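Local coordinates for protein transcription factor cep-1 (Caenorhabditis elegans, PDB 1T4W) that activates transcription by binding the same DNA consensus sequence as p53 through this zinc-containing domain, promoting apoptosis under genotoxic stress and ensuring proper meiotic chromosome segregation, at residues Ser99-Phe110 against Ser118-Pro126. Numbering follows the deposited sequence.
Sequences SFFYIRNSEHEF and STFTLIMYP
Phe-120 joins Phe-101 and Phe-110 in an aromatic cluster, with Ile-103 over one face of its ring, where the two sheets of the p53-like beta sandwich meet: strand 101-104 borders one sheet, and the hairpin of strands 109-113 and 119-123 borders the other. The edge of Phe-120 is turned toward the face of Phe-101 in an offset edge-to-face pair, CE2 of Phe-101 lying 3.5 Å from CD1 of Phe-120 and the planes standing at 65°. Ile-103 sets CG1 3.8 Å from the centroid of the Phe-120 ring in a CH-pi contact; with CG1 anti to the carbonyl carbon (chi1 -56°), the branch reaches over the ring. Phe-110 runs alongside Phe-120, pointing the same way, while its CB presses against CD2 of Leu-122. The hairpin pairing itself includes Ile-123 N donating to Glu-109 O at 2.7 Å.

At the other end, Met-124 lays CG over the centre of the His-108 imidazole, 3.7 Å from the centroid, with SD over the same face; CE2 of Tyr-125 comes in at the ring edge. Glu-107 CG lies over the opposite face, and NE2 bonds to Gln-130 O, tying the ring to the facing sheet. An alanine in place of His-108 would probably open a gap beneath the Met-124 thioether and leave the Gln-130 carbonyl without this donor.

Farther out, a water links Glu-109 N to Ile-123 O. Ser-99 OG donates to a lone pair of Phe-101 O at 2.8 Å, and another water bridges Phe-100 N and Ser-118 OG, itself hydrogen-bonded to the Tyr-112 hydroxyl.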
loop_
_atom_site.group_PDB
_atom_site.type_symbol
_atom_site.label_atom_id
_atom_site.label_comp_id
_atom_site.label_asym_id
_atom_site.label_seq_id
_atom_site.Cartn_x
_atom_site.Cartn_y
_atom_site.Cartn_z
ATOM N N SER A 99 -12.414 -2.716 -7.388
ATOM C CA SER A 99 -11.297 -2.430 -6.482
ATOM C C SER A 99 -10.154 -1.808 -7.284
ATOM O O SER A 99 -9.836 -2.255 -8.388
ATOM C CB SER A 99 -10.797 -3.699 -5.799
ATOM O OG SER A 99 -9.809 -3.374 -4.836
ATOM N N PHE A 100 -9.548 -0.767 -6.734
ATOM C CA PHE A 100 -8.447 -0.096 -7.407
ATOM C C PHE A 100 -7.218 -1.029 -7.483
ATOM O O PHE A 100 -6.439 -0.997 -8.453
ATOM C CB PHE A 100 -8.095 1.188 -6.642
ATOM C CG PHE A 100 -7.289 2.184 -7.450
ATOM C CD1 PHE A 100 -5.925 1.984 -7.680
ATOM C CD2 PHE A 100 -7.909 3.295 -8.022
ATOM C CE1 PHE A 100 -5.178 2.885 -8.481
ATOM C CE2 PHE A 100 -7.180 4.198 -8.826
ATOM C CZ PHE A 100 -5.817 3.986 -9.051
ATOM N N PHE A 101 -7.073 -1.881 -6.474
ATOM C CA PHE A 101 -5.919 -2.773 -6.389
ATOM C C PHE A 101 -6.269 -4.207 -6.025
ATOM O O PHE A 101 -7.339 -4.476 -5.493
ATOM C CB PHE A 101 -4.927 -2.232 -5.350
ATOM C CG PHE A 101 -5.426 -2.318 -3.927
ATOM C CD1 PHE A 101 -6.484 -1.533 -3.500
ATOM C CD2 PHE A 101 -4.846 -3.210 -3.021
ATOM C CE1 PHE A 101 -6.973 -1.624 -2.185
ATOM C CE2 PHE A 101 -5.315 -3.312 -1.708
ATOM C CZ PHE A 101 -6.382 -2.514 -1.286
ATOM N N TYR A 102 -5.341 -5.118 -6.293
ATOM C CA TYR A 102 -5.525 -6.533 -5.979
ATOM C C TYR A 102 -4.249 -7.124 -5.371
ATOM O O TYR A 102 -3.157 -6.553 -5.482
ATOM C CB TYR A 102 -5.907 -7.321 -7.240
ATOM C CG TYR A 102 -7.131 -6.770 -7.942
ATOM C CD1 TYR A 102 -7.022 -5.736 -8.884
ATOM C CD2 TYR A 102 -8.411 -7.233 -7.615
ATOM C CE1 TYR A 102 -8.161 -5.177 -9.476
ATOM C CE2 TYR A 102 -9.542 -6.683 -8.192
ATOM C CZ TYR A 102 -9.413 -5.652 -9.118
ATOM O OH TYR A 102 -10.549 -5.082 -9.629
ATOM N N ILE A 103 -4.407 -8.275 -4.730
ATOM C CA ILE A 103 -3.314 -8.971 -4.074
ATOM C C ILE A 103 -3.091 -10.304 -4.790
ATOM O O ILE A 103 -4.025 -11.090 -4.967
ATOM C CB ILE A 103 -3.680 -9.216 -2.578
ATOM C CG1 ILE A 103 -4.007 -7.874 -1.909
ATOM C CG2 ILE A 103 -2.545 -9.946 -1.849
ATOM C CD1 ILE A 103 -2.868 -6.862 -1.926
ATOM N N ARG A 104 -1.854 -10.557 -5.207
ATOM C CA ARG A 104 -1.523 -11.791 -5.913
ATOM C C ARG A 104 -0.283 -12.436 -5.296
ATOM O O ARG A 104 0.520 -11.772 -4.615
ATOM C CB ARG A 104 -1.262 -11.500 -7.400
ATOM C CG ARG A 104 -2.424 -10.816 -8.137
ATOM C CD ARG A 104 -3.629 -11.743 -8.300
ATOM N NE ARG A 104 -3.333 -12.890 -9.161
ATOM C CZ ARG A 104 -3.378 -12.869 -10.491
ATOM N NH1 ARG A 104 -3.709 -11.757 -11.133
ATOM N NH2 ARG A 104 -3.092 -13.962 -11.183
ATOM N N ASN A 105 -0.125 -13.726 -5.563
ATOM C CA ASN A 105 1.000 -14.496 -5.048
ATOM C C ASN A 105 1.160 -14.253 -3.561
ATOM O O ASN A 105 2.267 -14.062 -3.068
ATOM C CB ASN A 105 2.288 -14.116 -5.789
ATOM C CG ASN A 105 2.186 -14.389 -7.272
ATOM O OD1 ASN A 105 1.871 -15.508 -7.680
ATOM N ND2 ASN A 105 2.433 -13.372 -8.090
ATOM N N SER A 106 0.041 -14.274 -2.847
ATOM C CA SER A 106 0.074 -14.053 -1.414
ATOM C C SER A 106 0.398 -15.353 -0.732
ATOM O O SER A 106 -0.264 -16.384 -0.984
ATOM C CB SER A 106 -1.297 -13.568 -0.910
ATOM O OG SER A 106 -1.269 -13.397 0.498
ATOM N N GLU A 107 1.405 -15.310 0.133
ATOM C CA GLU A 107 1.799 -16.498 0.872
ATOM C C GLU A 107 0.687 -16.793 1.888
ATOM O O GLU A 107 0.458 -17.939 2.244
ATOM C CB GLU A 107 3.135 -16.274 1.597
ATOM C CG GLU A 107 3.050 -15.219 2.691
ATOM C CD GLU A 107 4.235 -15.249 3.648
ATOM O OE1 GLU A 107 4.625 -16.353 4.093
ATOM O OE2 GLU A 107 4.770 -14.171 3.967
ATOM N N HIS A 108 -0.010 -15.750 2.335
ATOM C CA HIS A 108 -1.093 -15.900 3.298
ATOM C C HIS A 108 -2.479 -15.959 2.686
ATOM O O HIS A 108 -2.740 -15.367 1.631
ATOM C CB HIS A 108 -1.048 -14.752 4.312
ATOM C CG HIS A 108 0.139 -14.807 5.218
ATOM N ND1 HIS A 108 0.360 -15.855 6.082
ATOM C CD2 HIS A 108 1.163 -13.940 5.409
ATOM C CE1 HIS A 108 1.465 -15.630 6.771
ATOM N NE2 HIS A 108 1.970 -14.474 6.381
ATOM N N GLU A 109 -3.372 -16.682 3.354
ATOM C CA GLU A 109 -4.752 -16.771 2.903
ATOM C C GLU A 109 -5.307 -15.365 3.106
ATOM O O GLU A 109 -4.897 -14.680 4.042
ATOM C CB GLU A 109 -5.533 -17.749 3.792
ATOM C CG GLU A 109 -7.044 -17.639 3.658
ATOM C CD GLU A 109 -7.787 -18.518 4.664
ATOM O OE1 GLU A 109 -7.136 -19.213 5.479
ATOM O OE2 GLU A 109 -9.028 -18.504 4.638
ATOM N N PHE A 110 -6.232 -14.927 2.252
ATOM C CA PHE A 110 -6.807 -13.587 2.420
ATOM C C PHE A 110 -8.269 -13.574 2.012
ATOM O O PHE A 110 -8.738 -14.492 1.343
ATOM C CB PHE A 110 -6.034 -12.547 1.581
ATOM C CG PHE A 110 -6.124 -12.779 0.092
ATOM C CD1 PHE A 110 -7.183 -12.245 -0.654
ATOM C CD2 PHE A 110 -5.156 -13.543 -0.562
ATOM C CE1 PHE A 110 -7.275 -12.467 -2.040
ATOM C CE2 PHE A 110 -5.233 -13.773 -1.939
ATOM C CZ PHE A 110 -6.294 -13.234 -2.683
ATOM N N SER A 118 -12.320 -0.391 0.898
ATOM C CA SER A 118 -11.701 -1.502 0.170
ATOM C C SER A 118 -10.505 -2.060 0.979
ATOM O O SER A 118 -9.476 -1.411 1.138
ATOM C CB SER A 118 -11.254 -1.012 -1.207
ATOM O OG SER A 118 -10.850 -2.089 -2.031
ATOM N N THR A 119 -10.647 -3.275 1.483
ATOM C CA THR A 119 -9.621 -3.871 2.321
ATOM C C THR A 119 -9.391 -5.351 2.055
ATOM O O THR A 119 -10.347 -6.120 1.971
ATOM C CB THR A 119 -10.015 -3.754 3.823
ATOM O OG1 THR A 119 -10.224 -2.381 4.162
ATOM C CG2 THR A 119 -8.927 -4.363 4.730
ATOM N N PHE A 120 -8.127 -5.745 1.930
ATOM C CA PHE A 120 -7.801 -7.153 1.776
ATOM C C PHE A 120 -7.289 -7.539 3.154
ATOM O O PHE A 120 -6.430 -6.854 3.723
ATOM C CB PHE A 120 -6.712 -7.387 0.725
ATOM C CG PHE A 120 -7.225 -7.370 -0.699
ATOM C CD1 PHE A 120 -7.390 -6.168 -1.387
ATOM C CD2 PHE A 120 -7.594 -8.551 -1.325
ATOM C CE1 PHE A 120 -7.928 -6.149 -2.687
ATOM C CE2 PHE A 120 -8.134 -8.546 -2.623
ATOM C CZ PHE A 120 -8.301 -7.337 -3.299
ATOM N N THR A 121 -7.852 -8.601 3.713
ATOM C CA THR A 121 -7.432 -9.084 5.020
ATOM C C THR A 121 -6.707 -10.402 4.915
ATOM O O THR A 121 -7.268 -11.419 4.466
ATOM C CB THR A 121 -8.624 -9.262 5.979
ATOM O OG1 THR A 121 -9.271 -8.000 6.172
ATOM C CG2 THR A 121 -8.145 -9.779 7.345
ATOM N N LEU A 122 -5.456 -10.398 5.343
ATOM C CA LEU A 122 -4.662 -11.610 5.315
ATOM C C LEU A 122 -4.908 -12.360 6.610
ATOM O O LEU A 122 -4.803 -11.774 7.689
ATOM C CB LEU A 122 -3.169 -11.283 5.234
ATOM C CG LEU A 122 -2.679 -10.427 4.076
ATOM C CD1 LEU A 122 -1.143 -10.436 4.071
ATOM C CD2 LEU A 122 -3.216 -10.959 2.780
ATOM N N ILE A 123 -5.236 -13.644 6.507
ATOM C CA ILE A 123 -5.456 -14.453 7.703
ATOM C C ILE A 123 -4.157 -15.160 7.984
ATOM O O ILE A 123 -3.662 -15.926 7.157
ATOM C CB ILE A 123 -6.570 -15.509 7.514
ATOM C CG1 ILE A 123 -7.938 -14.829 7.443
ATOM C CG2 ILE A 123 -6.564 -16.476 8.677
ATOM C CD1 ILE A 123 -8.202 -14.062 6.153
ATOM N N MET A 124 -3.591 -14.893 9.150
ATOM C CA MET A 124 -2.333 -15.511 9.492
ATOM C C MET A 124 -2.410 -16.490 10.642
ATOM O O MET A 124 -3.483 -16.987 10.967
ATOM C CB MET A 124 -1.325 -14.421 9.750
ATOM C CG MET A 124 -1.262 -13.549 8.490
ATOM S SD MET A 124 -0.008 -12.325 8.534
ATOM C CE MET A 124 -0.580 -11.375 9.948
ATOM N N TYR A 125 -1.276 -16.772 11.260
ATOM C CA TYR A 125 -1.263 -17.738 12.344
ATOM C C TYR A 125 -0.351 -17.233 13.438
ATOM O O TYR A 125 0.540 -16.412 13.184
ATOM C CB TYR A 125 -0.757 -19.074 11.805
ATOM C CG TYR A 125 0.526 -18.898 11.032
ATOM C CD1 TYR A 125 1.759 -18.835 11.686
ATOM C CD2 TYR A 125 0.506 -18.725 9.649
ATOM C CE1 TYR A 125 2.942 -18.603 10.980
ATOM C CE2 TYR A 125 1.682 -18.490 8.932
ATOM C CZ TYR A 125 2.892 -18.430 9.602
ATOM O OH TYR A 125 4.044 -18.193 8.893
ATOM N N PRO A 126 -0.562 -17.716 14.672
ATOM C CA PRO A 126 0.263 -17.293 15.800
ATOM C C PRO A 126 1.701 -17.507 15.412
ATOM O O PRO A 126 2.036 -18.511 14.786
ATOM C CB PRO A 126 -0.181 -18.229 16.926
ATOM C CG PRO A 126 -1.609 -18.537 16.561
ATOM C CD PRO A 126 -1.501 -18.776 15.081
HETATM O O HOH W 1 -10.046 0.013 -3.953
HETATM O O HOH W 2 4.812 -15.538 7.507
HETATM O O HOH W 3 -2.648 -17.905 5.794
#